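Local coordinates for protein pectate lyase 47 (Bacillus sp. TS-47, PDB 1VBL) that probably cleaves pectate (polygalacturonate) by calcium-dependent beta-elimination, as a thermostable secreted enzyme of polysaccharide lyase family 1, at residues L232-K235 with N236-F240; W315-G318 with V319-I323; I241-Y245 with N246-N250; P287-F291 with G292-I296; I200-H204 with N205-D209. All blocks are in the same frame, centred on the assembly; numbering follows the deposited sequence.

Contact 1 (L232-K235 with N236-F240). With CA (calcium ion), chain B.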
# COMPACT_ATOMS: atom_id res chain seq x y z
N LEU A 232 0.17 0.16 0.94
CA LEU A 232 -1.05 0.86 0.55
C LEU A 232 -1.92 -0.11 -0.23
O LEU A 232 -1.69 -0.35 -1.41
CB LEU A 232 -0.68 2.05 -0.34
CG LEU A 232 -1.69 3.17 -0.59
CD1 LEU A 232 -1.06 4.18 -1.54
CD2 LEU A 232 -2.97 2.62 -1.17
N ASP A 233 -2.93 -0.68 0.43
CA ASP A 233 -3.81 -1.63 -0.23
C ASP A 233 -5.18 -1.03 -0.51
O ASP A 233 -5.68 -0.20 0.24
CB ASP A 233 -3.95 -2.91 0.60
CG ASP A 233 -2.68 -3.74 0.58
OD1 ASP A 233 -1.88 -3.61 -0.37
OD2 ASP A 233 -2.47 -4.55 1.51
N ILE A 234 -5.77 -1.48 -1.62
CA ILE A 234 -7.06 -0.99 -2.08
C ILE A 234 -7.95 -2.18 -2.38
O ILE A 234 -7.60 -3.03 -3.21
CB ILE A 234 -6.86 -0.14 -3.35
CG1 ILE A 234 -5.91 1.03 -3.04
CG2 ILE A 234 -8.20 0.36 -3.87
CD1 ILE A 234 -5.46 1.81 -4.25
N LYS A 235 -9.11 -2.25 -1.74
CA LYS A 235 -10.00 -3.38 -1.97
C LYS A 235 -11.47 -3.11 -1.68
O LYS A 235 -11.86 -2.00 -1.32
CB LYS A 235 -9.55 -4.57 -1.10
CG LYS A 235 -9.66 -4.31 0.40
CD LYS A 235 -9.20 -5.51 1.22
CE LYS A 235 -9.37 -5.25 2.71
NZ LYS A 235 -8.91 -6.40 3.54
N ASN A 236 -12.27 -4.15 -1.86
CA ASN A 236 -13.70 -4.11 -1.61
C ASN A 236 -14.45 -2.94 -2.23
O ASN A 236 -14.99 -2.08 -1.52
CB ASN A 236 -13.98 -4.18 -0.11
CG ASN A 236 -13.51 -5.48 0.51
OD1 ASN A 236 -13.41 -6.49 -0.18
ND2 ASN A 236 -13.22 -5.45 1.80
N SER A 237 -14.47 -2.92 -3.56
CA SER A 237 -15.17 -1.90 -4.32
C SER A 237 -14.73 -0.46 -4.14
O SER A 237 -15.50 0.46 -4.41
CB SER A 237 -16.67 -2.01 -4.06
OG SER A 237 -17.11 -3.34 -4.27
N SER A 238 -13.50 -0.24 -3.67
CA SER A 238 -13.01 1.13 -3.53
C SER A 238 -12.97 1.65 -4.96
O SER A 238 -12.93 0.86 -5.91
CB SER A 238 -11.61 1.14 -2.91
OG SER A 238 -11.67 0.73 -1.56
N ASP A 239 -12.98 2.96 -5.14
CA ASP A 239 -13.01 3.48 -6.50
C ASP A 239 -12.52 4.92 -6.55
O ASP A 239 -12.57 5.63 -5.55
CB ASP A 239 -14.46 3.42 -7.00
CG ASP A 239 -14.57 3.15 -8.49
OD1 ASP A 239 -13.54 2.94 -9.16
OD2 ASP A 239 -15.72 3.13 -8.99
N PHE A 240 -12.04 5.35 -7.72
CA PHE A 240 -11.58 6.72 -7.93
C PHE A 240 -10.49 7.12 -6.94
O PHE A 240 -10.71 7.92 -6.03
CB PHE A 240 -12.78 7.66 -7.83
CG PHE A 240 -13.91 7.27 -8.74
CD1 PHE A 240 -15.20 7.10 -8.25
CD2 PHE A 240 -13.67 7.03 -10.09
CE1 PHE A 240 -16.24 6.70 -9.09
CE2 PHE A 240 -14.70 6.63 -10.94
CZ PHE A 240 -15.99 6.46 -10.44
CA CA B . -3.76 -5.51 3.48
O HOH W 1 -4.25 -6.20 5.72
O HOH W 2 -6.14 -4.88 2.58
O HOH W 3 -4.21 -7.82 2.58

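Contact 2 (W315-G318 with V319-I323)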
# COMPACT_ATOMS: atom_id res chain seq x y z
N TRP A 315 4.49 -5.50 -11.98
CA TRP A 315 3.09 -5.43 -12.37
C TRP A 315 2.37 -6.77 -12.34
O TRP A 315 2.67 -7.68 -13.12
CB TRP A 315 2.97 -4.81 -13.76
CG TRP A 315 3.52 -3.41 -13.84
CD1 TRP A 315 3.65 -2.52 -12.82
CD2 TRP A 315 3.97 -2.74 -15.02
NE1 TRP A 315 4.16 -1.33 -13.29
CE2 TRP A 315 4.37 -1.44 -14.64
CE3 TRP A 315 4.08 -3.11 -16.37
CZ2 TRP A 315 4.86 -0.50 -15.55
CZ3 TRP A 315 4.58 -2.18 -17.28
CH2 TRP A 315 4.96 -0.89 -16.86
N GLY A 316 1.41 -6.89 -11.43
CA GLY A 316 0.64 -8.11 -11.31
C GLY A 316 -0.65 -8.00 -12.09
O GLY A 316 -1.54 -7.22 -11.74
N VAL A 317 -0.75 -8.77 -13.17
CA VAL A 317 -1.94 -8.77 -14.00
C VAL A 317 -2.90 -9.83 -13.47
O VAL A 317 -2.72 -11.03 -13.71
CB VAL A 317 -1.58 -9.08 -15.47
CG1 VAL A 317 -2.84 -9.14 -16.33
CG2 VAL A 317 -0.63 -8.02 -16.01
N GLY A 318 -3.91 -9.38 -12.73
CA GLY A 318 -4.88 -10.29 -12.15
C GLY A 318 -6.14 -10.40 -12.97
O GLY A 318 -6.27 -9.78 -14.02
N VAL A 319 -7.09 -11.20 -12.48
CA VAL A 319 -8.34 -11.42 -13.18
C VAL A 319 -9.09 -10.15 -13.55
O VAL A 319 -9.29 -9.26 -12.72
CB VAL A 319 -9.28 -12.34 -12.37
CG1 VAL A 319 -8.65 -13.72 -12.23
CG2 VAL A 319 -9.57 -11.73 -11.00
N PHE A 320 -9.49 -10.09 -14.81
CA PHE A 320 -10.25 -8.98 -15.37
C PHE A 320 -9.61 -7.61 -15.21
O PHE A 320 -10.30 -6.60 -15.29
CB PHE A 320 -11.66 -8.95 -14.77
CG PHE A 320 -12.37 -10.27 -14.86
CD1 PHE A 320 -12.44 -11.12 -13.76
CD2 PHE A 320 -12.95 -10.67 -16.06
CE1 PHE A 320 -13.08 -12.35 -13.85
CE2 PHE A 320 -13.59 -11.91 -16.16
CZ PHE A 320 -13.65 -12.75 -15.06
N SER A 321 -8.30 -7.57 -14.99
CA SER A 321 -7.63 -6.29 -14.83
C SER A 321 -7.53 -5.55 -16.16
O SER A 321 -7.51 -6.17 -17.23
CB SER A 321 -6.23 -6.50 -14.24
OG SER A 321 -5.49 -7.44 -15.01
N GLN A 322 -7.49 -4.23 -16.09
CA GLN A 322 -7.37 -3.42 -17.30
C GLN A 322 -6.28 -2.38 -17.07
O GLN A 322 -6.53 -1.18 -17.02
CB GLN A 322 -8.71 -2.74 -17.61
CG GLN A 322 -9.82 -3.71 -17.98
CD GLN A 322 -11.10 -3.01 -18.41
OE1 GLN A 322 -11.11 -2.28 -19.41
NE2 GLN A 322 -12.17 -3.21 -17.66
N ILE A 323 -5.06 -2.87 -16.93
CA ILE A 323 -3.91 -2.00 -16.72
C ILE A 323 -3.54 -1.25 -18.00
O ILE A 323 -3.52 -1.83 -19.08
CB ILE A 323 -2.69 -2.81 -16.25
CG1 ILE A 323 -2.96 -3.41 -14.87
CG2 ILE A 323 -1.44 -1.92 -16.23
CD1 ILE A 323 -1.97 -4.48 -14.45

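Contact 3 (I241-Y245 with N246-N250)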
# COMPACT_ATOMS: atom_id res chain seq x y z
N ILE A 241 -9.31 6.56 -7.15
CA ILE A 241 -8.16 6.80 -6.29
C ILE A 241 -6.95 7.26 -7.09
O ILE A 241 -6.71 6.76 -8.19
CB ILE A 241 -7.78 5.49 -5.56
CG1 ILE A 241 -9.00 4.97 -4.80
CG2 ILE A 241 -6.59 5.73 -4.65
CD1 ILE A 241 -8.78 3.61 -4.16
N THR A 242 -6.21 8.22 -6.55
CA THR A 242 -5.00 8.70 -7.20
C THR A 242 -3.84 8.57 -6.22
O THR A 242 -3.89 9.08 -5.10
CB THR A 242 -5.12 10.18 -7.65
OG1 THR A 242 -6.06 10.27 -8.73
CG2 THR A 242 -3.76 10.70 -8.14
N ILE A 243 -2.81 7.84 -6.64
CA ILE A 243 -1.61 7.59 -5.84
C ILE A 243 -0.47 8.26 -6.61
O ILE A 243 -0.02 7.76 -7.64
CB ILE A 243 -1.35 6.08 -5.73
CG1 ILE A 243 -2.54 5.41 -5.03
CG2 ILE A 243 -0.04 5.81 -4.99
CD1 ILE A 243 -2.46 3.90 -4.99
N SER A 244 0.01 9.39 -6.09
CA SER A 244 1.04 10.13 -6.80
C SER A 244 2.21 10.65 -5.98
O SER A 244 2.07 11.01 -4.81
CB SER A 244 0.40 11.31 -7.51
OG SER A 244 -0.31 12.12 -6.59
N TYR A 245 3.37 10.70 -6.62
CA TYR A 245 4.58 11.22 -5.99
C TYR A 245 4.91 10.65 -4.62
O TYR A 245 5.35 11.39 -3.73
CB TYR A 245 4.49 12.74 -5.92
CG TYR A 245 4.64 13.40 -7.27
CD1 TYR A 245 5.90 13.61 -7.82
CD2 TYR A 245 3.52 13.80 -8.01
CE1 TYR A 245 6.05 14.21 -9.07
CE2 TYR A 245 3.66 14.40 -9.26
CZ TYR A 245 4.93 14.60 -9.79
OH TYR A 245 5.09 15.19 -11.02
N ASN A 246 4.70 9.35 -4.44
CA ASN A 246 5.00 8.69 -3.18
C ASN A 246 6.27 7.86 -3.35
O ASN A 246 6.64 7.50 -4.46
CB ASN A 246 3.88 7.73 -2.77
CG ASN A 246 2.57 8.44 -2.53
OD1 ASN A 246 2.41 9.15 -1.53
ND2 ASN A 246 1.63 8.27 -3.45
N VAL A 247 6.92 7.57 -2.23
CA VAL A 247 8.10 6.72 -2.26
C VAL A 247 7.68 5.44 -1.55
O VAL A 247 7.08 5.49 -0.48
CB VAL A 247 9.29 7.34 -1.48
CG1 VAL A 247 10.38 6.29 -1.31
CG2 VAL A 247 9.85 8.54 -2.24
N PHE A 248 7.97 4.30 -2.17
CA PHE A 248 7.69 2.99 -1.59
C PHE A 248 9.04 2.29 -1.60
O PHE A 248 9.58 1.99 -2.66
CB PHE A 248 6.69 2.20 -2.44
CG PHE A 248 5.35 2.86 -2.58
CD1 PHE A 248 5.09 3.70 -3.65
CD2 PHE A 248 4.36 2.64 -1.63
CE1 PHE A 248 3.84 4.33 -3.78
CE2 PHE A 248 3.11 3.26 -1.75
CZ PHE A 248 2.85 4.10 -2.82
N THR A 249 9.59 2.05 -0.42
CA THR A 249 10.89 1.42 -0.35
C THR A 249 11.01 0.46 0.83
O THR A 249 10.23 0.54 1.79
CB THR A 249 12.00 2.51 -0.24
OG1 THR A 249 13.29 1.92 -0.40
CG2 THR A 249 11.93 3.21 1.11
N ASN A 250 11.98 -0.45 0.74
CA ASN A 250 12.25 -1.43 1.78
C ASN A 250 10.98 -2.04 2.35
O ASN A 250 10.64 -1.86 3.52
CB ASN A 250 13.06 -0.78 2.91
CG ASN A 250 14.37 -0.19 2.41
OD1 ASN A 250 14.98 -0.69 1.48
ND2 ASN A 250 14.81 0.89 3.05

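Contact 4 (P287-F291 with G292-I296)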
# COMPACT_ATOMS: atom_id res chain seq x y z
N PRO A 287 1.61 -2.14 -8.99
CA PRO A 287 0.74 -2.87 -8.06
C PRO A 287 0.30 -4.21 -8.65
O PRO A 287 0.67 -4.56 -9.77
CB PRO A 287 -0.44 -1.93 -7.93
CG PRO A 287 -0.64 -1.53 -9.37
CD PRO A 287 0.79 -1.32 -9.90
N ARG A 288 -0.49 -4.96 -7.88
CA ARG A 288 -1.06 -6.23 -8.33
C ARG A 288 -2.53 -5.85 -8.52
O ARG A 288 -3.19 -5.41 -7.58
CB ARG A 288 -0.97 -7.31 -7.26
CG ARG A 288 -1.50 -8.67 -7.73
CD ARG A 288 -1.79 -9.58 -6.54
NE ARG A 288 -2.05 -10.97 -6.94
CZ ARG A 288 -3.10 -11.38 -7.64
NH1 ARG A 288 -4.02 -10.51 -8.06
NH2 ARG A 288 -3.24 -12.67 -7.93
N VAL A 289 -3.04 -6.02 -9.74
CA VAL A 289 -4.41 -5.60 -10.04
C VAL A 289 -5.43 -6.65 -10.46
O VAL A 289 -5.11 -7.59 -11.18
CB VAL A 289 -4.39 -4.54 -11.17
CG1 VAL A 289 -5.80 -4.04 -11.44
CG2 VAL A 289 -3.45 -3.40 -10.81
N ARG A 290 -6.66 -6.45 -10.00
CA ARG A 290 -7.80 -7.29 -10.35
C ARG A 290 -8.94 -6.32 -10.70
O ARG A 290 -9.14 -5.33 -10.01
CB ARG A 290 -8.27 -8.15 -9.17
CG ARG A 290 -7.33 -9.28 -8.69
CD ARG A 290 -7.99 -10.03 -7.52
NE ARG A 290 -7.33 -11.29 -7.15
CZ ARG A 290 -6.47 -11.43 -6.14
NH1 ARG A 290 -6.14 -10.40 -5.38
NH2 ARG A 290 -5.95 -12.63 -5.89
N PHE A 291 -9.72 -6.38 -11.82
CA PHE A 291 -10.98 -5.75 -12.26
C PHE A 291 -11.03 -4.32 -12.75
O PHE A 291 -11.79 -4.04 -13.66
CB PHE A 291 -12.02 -5.86 -11.15
CG PHE A 291 -12.26 -7.26 -10.70
CD1 PHE A 291 -13.01 -8.14 -11.48
CD2 PHE A 291 -11.69 -7.72 -9.53
CE1 PHE A 291 -13.17 -9.46 -11.09
CE2 PHE A 291 -11.84 -9.03 -9.13
CZ PHE A 291 -12.58 -9.90 -9.91
N GLY A 292 -9.84 -3.59 -12.03
CA GLY A 292 -9.82 -2.19 -12.38
C GLY A 292 -9.08 -1.65 -13.57
O GLY A 292 -8.09 -2.22 -14.03
N GLN A 293 -9.59 -0.52 -14.04
CA GLN A 293 -8.97 0.22 -15.12
C GLN A 293 -7.98 1.04 -14.32
O GLN A 293 -8.32 2.06 -13.71
CB GLN A 293 -10.00 1.10 -15.82
CG GLN A 293 -10.93 0.29 -16.72
CD GLN A 293 -11.96 1.12 -17.46
OE1 GLN A 293 -12.57 0.64 -18.42
NE2 GLN A 293 -12.16 2.36 -17.03
N VAL A 294 -6.75 0.54 -14.28
CA VAL A 294 -5.68 1.17 -13.52
C VAL A 294 -4.67 1.81 -14.47
O VAL A 294 -4.09 1.14 -15.32
CB VAL A 294 -4.98 0.14 -12.62
CG1 VAL A 294 -3.84 0.80 -11.86
CG2 VAL A 294 -5.99 -0.46 -11.63
N HIS A 295 -4.47 3.11 -14.29
CA HIS A 295 -3.54 3.89 -15.10
C HIS A 295 -2.22 3.99 -14.35
O HIS A 295 -2.15 4.56 -13.26
CB HIS A 295 -4.11 5.29 -15.36
CG HIS A 295 -3.41 6.04 -16.45
ND1 HIS A 295 -3.57 7.40 -16.63
CD2 HIS A 295 -2.56 5.62 -17.42
CE1 HIS A 295 -2.86 7.78 -17.68
NE2 HIS A 295 -2.24 6.73 -18.18
N ILE A 296 -1.17 3.45 -14.96
CA ILE A 296 0.16 3.44 -14.36
C ILE A 296 1.11 4.20 -15.26
O ILE A 296 1.45 3.72 -16.34
CB ILE A 296 0.67 1.99 -14.22
CG1 ILE A 296 -0.33 1.17 -13.39
CG2 ILE A 296 2.06 1.97 -13.60
CD1 ILE A 296 0.06 -0.30 -13.25

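Contact 5 (I200-H204 with N205-D209)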
# COMPACT_ATOMS: atom_id res chain seq x y z
N ILE A 200 -10.03 9.18 -3.13
CA ILE A 200 -8.94 9.23 -2.17
C ILE A 200 -7.67 9.63 -2.90
O ILE A 200 -7.34 9.08 -3.94
CB ILE A 200 -8.70 7.85 -1.52
CG1 ILE A 200 -10.03 7.24 -1.06
CG2 ILE A 200 -7.72 7.99 -0.37
CD1 ILE A 200 -10.77 8.05 -0.01
N TRP A 201 -6.95 10.59 -2.34
CA TRP A 201 -5.70 11.05 -2.93
C TRP A 201 -4.57 10.82 -1.93
O TRP A 201 -4.57 11.39 -0.84
CB TRP A 201 -5.80 12.53 -3.29
CG TRP A 201 -4.59 13.09 -3.99
CD1 TRP A 201 -3.75 12.43 -4.85
CD2 TRP A 201 -4.14 14.45 -3.95
NE1 TRP A 201 -2.81 13.30 -5.35
CE2 TRP A 201 -3.02 14.54 -4.82
CE3 TRP A 201 -4.57 15.60 -3.28
CZ2 TRP A 201 -2.33 15.74 -5.02
CZ3 TRP A 201 -3.88 16.80 -3.48
CH2 TRP A 201 -2.78 16.86 -4.35
N ILE A 202 -3.63 9.96 -2.31
CA ILE A 202 -2.47 9.64 -1.48
C ILE A 202 -1.30 10.26 -2.23
O ILE A 202 -0.89 9.75 -3.27
CB ILE A 202 -2.27 8.12 -1.38
CG1 ILE A 202 -3.56 7.47 -0.86
CG2 ILE A 202 -1.07 7.81 -0.50
CD1 ILE A 202 -4.05 8.02 0.47
N ASP A 203 -0.74 11.34 -1.70
CA ASP A 203 0.31 12.07 -2.40
C ASP A 203 1.50 12.52 -1.56
O ASP A 203 1.34 12.95 -0.42
CB ASP A 203 -0.36 13.28 -3.08
CG ASP A 203 0.62 14.19 -3.78
OD1 ASP A 203 0.95 13.93 -4.95
OD2 ASP A 203 1.07 15.17 -3.14
N HIS A 204 2.69 12.43 -2.14
CA HIS A 204 3.93 12.83 -1.47
C HIS A 204 4.14 12.25 -0.07
O HIS A 204 4.46 12.97 0.87
CB HIS A 204 4.04 14.37 -1.40
CG HIS A 204 4.52 14.99 -2.67
ND1 HIS A 204 3.67 15.45 -3.66
CD2 HIS A 204 5.78 15.22 -3.13
CE1 HIS A 204 4.39 15.93 -4.66
NE2 HIS A 204 5.67 15.80 -4.37
N ASN A 205 3.96 10.94 0.04
CA ASN A 205 4.19 10.26 1.30
C ASN A 205 5.35 9.32 1.05
O ASN A 205 5.72 9.08 -0.10
CB ASN A 205 2.96 9.45 1.72
CG ASN A 205 1.75 10.32 1.98
OD1 ASN A 205 1.71 11.10 2.93
ND2 ASN A 205 0.74 10.20 1.12
N THR A 206 5.94 8.81 2.12
CA THR A 206 7.03 7.86 1.99
C THR A 206 6.62 6.64 2.79
O THR A 206 6.14 6.75 3.91
CB THR A 206 8.35 8.45 2.51
OG1 THR A 206 8.79 9.49 1.62
CG2 THR A 206 9.43 7.37 2.58
N PHE A 207 6.79 5.46 2.19
CA PHE A 207 6.43 4.21 2.85
C PHE A 207 7.68 3.36 2.95
O PHE A 207 8.35 3.13 1.94
CB PHE A 207 5.37 3.48 2.02
CG PHE A 207 4.07 4.23 1.90
CD1 PHE A 207 3.04 4.03 2.82
CD2 PHE A 207 3.88 5.16 0.88
CE1 PHE A 207 1.84 4.73 2.72
CE2 PHE A 207 2.69 5.87 0.77
CZ PHE A 207 1.67 5.65 1.69
N THR A 208 8.00 2.90 4.15
CA THR A 208 9.19 2.08 4.36
C THR A 208 9.03 1.21 5.60
O THR A 208 8.29 1.57 6.51
CB THR A 208 10.44 2.96 4.58
OG1 THR A 208 11.58 2.12 4.81
CG2 THR A 208 10.26 3.88 5.78
N ASP A 209 9.71 0.07 5.63
CA ASP A 209 9.64 -0.77 6.82
C ASP A 209 10.57 -0.15 7.86
O ASP A 209 10.59 -0.56 9.02
CB ASP A 209 10.05 -2.22 6.49
CG ASP A 209 8.94 -2.98 5.77
OD1 ASP A 209 7.85 -2.41 5.59
OD2 ASP A 209 9.16 -4.16 5.39

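Contact 1 (L232-K235 with N236-F240)
Two successive residues with positive phi, Asn-236 (48°) and Ser-237 (61°), swing the chain round so that Ser-238 faces back onto the carbonyl of Lys-235. The hydroxyl does most of the holding: Ser-238 OG donates to Lys-235 O at 2.7 Å, coming in only slightly tilted from the carbonyl plane. Its first torsion, -69°, sets OG beside its own backbone N, and Ser-238 N adds a weak bond of 3.4 Å to the same Lys-235 O. A serine suits the place because its short arm can close the turn while its carbon still packs, Ser-238 CB lying 3.6 Å from Ile-234 CG2. Asparagine is among the residues that most readily accept positive phi.

Lys-235 and Asn-236 run side by side in the same direction, with Lys-235 CE 4.0 Å from Asn-236 ND2. Beyond its crowded CG the lysine chain is fully extended, leading away from the turn to the side where the calcium lies.

That ion is bound by Asp-233 OD2 at 2.5 Å, with Asp-190, Asp-229 and three waters among its other ligands. Because Asp-233 OD1 accepts from Leu-256 N, the carboxylate is gripped at both oxygens. Alternation along the strand thus sets the metal-binding Asp-233 and Lys-235 on one side, where the lysine probably offsets some of the negative charge gathered round the metal, while Ile-234 faces the apolar interior.

Contact 2 (W315-G318 with V319-I323)
Gly-318, whose carbonyl oxygen receives two bonds from Ser-321, is the residue most enclosed by this turn. Ser-321 N donates to Gly-318 O at 3.2 Å, from well above the carbonyl plane (40°), and closes a type II beta turn running from Gly-318 to Ser-321. The second donor is Ser-321 OG, 2.7 Å from Gly-318 O and less tilted. A first torsion of 53° puts this hydroxyl between the serine's own N and carbonyl carbon, where it can bend back over the glycine. With alanine in place of Ser-321, Gly-318 O would probably lose the shorter of these two bonds, and the turn would be held less firmly.

Ile-323 comes next in enclosure. Its CD1 reaches back to the strand, 4.1 Å from Val-317 CG2 and 3.9 Å from Gly-316 O, as the two branched side chains cross obliquely. The other methyl of the valine, Val-317 CG1, lies 3.4 Å from Ser-321 OG, so Val-317 meets both a hydroxyl and a methyl. Long and apolar, isoleucine can bridge the gap between the two legs of the corner. Val-319 takes the extended second position of the turn, and Phe-320 the third with positive phi (56°), a place that type II turns more often give to glycine.

Before the turn, strand 315-318 lies between strands 288-289 and 342-345 in a parallel sheet. After it, the chain enters strand 322-332, flanked by strands 293-303 and 351-361, where Ile-323 packs against Ile-296 and Met-352.

Contact 3 (I241-Y245 with N246-N250)
The Phe-248 ring meets Ile-243 at its edge: CZ stands 4.0 Å from Ile-243 CG2, which lies near the ring plane, and the two side chains cross at about a right angle. Nearly parallel to this ring, at about 5°, is that of Phe-207 on the preceding coil. The Tyr-245 ring is stacked on His-276.

The third flat group, the amide of Asn-246, is turned inward. Its first torsion (-63°) lays CG beside the backbone N and brings ND2 to 3.3 Å from Ile-243 CG2. ND2 is also 3.1 Å from Ser-244 O, but the angle is too poor for a hydrogen bond. Instead ND2 donates to Ile-202 O, and OD1 accepts from Asn-205 N, so this buried amide is satisfied at both ends by the coil before it. Replacing Asn-246 by a leucine would probably leave Ile-202 O and Asn-205 N without these side-chain mates and weaken the tie between the coils.

Tyr-245, with phi 49°, bends the chain; asparagine suits the next position because one short amide can both donate and accept across coils. Asn-277 repeats the pattern by bonding Asn-246 N and Ile-243 O, the asparagine ladder of parallel beta-helix pectate lyases. The corner divides strand 239-251, which runs parallel to strand 200-208 on one flank and strand 272-280 on the other, while Ile-243 and Phe-248 touch Leu-232 of strand 232-235 across the interior.

Contact 4 (P287-F291 with G292-I296)
Gly-292 begins the return of the chain after Phe-291, its N donating to Arg-290 O at 2.8 Å. This donor sits above the carbonyl plane and nearly at right angles to the C=O bond. The bond deserves caution, because the modelled peptide link between Phe-291 C and Gly-292 N is stretched to 1.6 Å. Glycine fits here for steric reasons, since a CB would be crowded by Val-294 CG2. On the other side of the turn, Gly-292 O lies 3.9 Å from Val-289 CG1.

Gln-293 points off the turn, but Val-294 turns inward. Val-294 CG2 meets Val-289 CG1 tip to tip at 3.6 Å, with Val-289 CG2 slightly farther off at 4.0 Å. With chi1 of 178° for Val-294, CG1 lies anti to the backbone N, and CG2 is the methyl presented to the opposite valine. Two short beta-branched side chains suit such a spot, filling the bend while favouring extended backbone.

His-295 alternates outward, where its NE2 bonds Gln-326. Ile-296 comes back to the inside and extends CD1 to Pro-287, 3.6 Å from CD and 4.1 Å from CG. Pro-287 follows a cis peptide bond, and its rigid ring offers this methyl a fixed apolar surface.

The chain thus nearly reverses (147°) in a turn that links strand 288-289 on one face of the parallel beta-helix to strand 293-303 on another, with Pro-287, Val-289, Val-294 and Ile-296 filling the interior between them.

Contact 5 (I200-H204 with N205-D209)
Asn-205 forms a rung of the asparagine ladder at an inner bend of the fold, its amide nitrogen ND2 resting 3.4 Å from Ile-202 CG2. With CG anti to its carbonyl carbon (chi1 -63°), the amide folds back toward the strand just left. There ND2 approaches Asp-203 O to 3.2 Å without forming a hydrogen bond, the angle being poor. The true partners lie on the preceding coil: ND2 donates to Ile-160 O, and OD1 accepts from Ile-163 N. Asparagine suits the rung because one short, flat group serves both a carbonyl and an N-H.

The bend itself depends on His-204, whose phi of 51° turns the chain between strands 200-203 and 206-208. Such two-residue bends, stacked coil upon coil, are a hallmark of the right-handed parallel beta-helix of pectate lyases.

On the inner side, Ile-202 CG2 also touches the edge of Phe-207, 4.1 Å from CZ and close to the ring plane. An aromatic here extends from the far side of the bend and fills the interior, where it also packs on Ile-192.

The outer side is polar. His-204 ND1 donates to Asp-203 OD2 at 2.7 Å in a nearly straight bond (164°), the oxygen lying in the imidazole plane but the nitrogen standing above the carboxylate plane. Arg-161 forms a salt bridge to the same OD2, which is likely to favour a charged carboxylate, while Ser-244 holds OD1. Asp-203 CB lies over one face of the Trp-201 ring, 3.2 Å above its plane and toward the rim.

Contacts 2 to 5 are buried and contact 1 partly so, though contact 2 still carries the exposed Phe-320. Contacts 3 and 5 are matching bends on adjacent coils. Their strands, 239-251 and 200-208, run side by side, tied by Ser-244 OG to Asp-203 OD1 and probably by Phe-207 N to Val-247 O. Contacts 2 and 4 form a similar neighbouring pair, joined by the backbone bond of Gly-316 with Val-289; in place of a ladder amide, contact 2 uses a serine-closed turn and contact 4 chiefly aliphatic packing. Contact 1 alone holds a calcium ligand, yet its Leu-232 and Ile-234 pack against Ile-241 and Ile-243 of contact 3, linking the metal side to the interior.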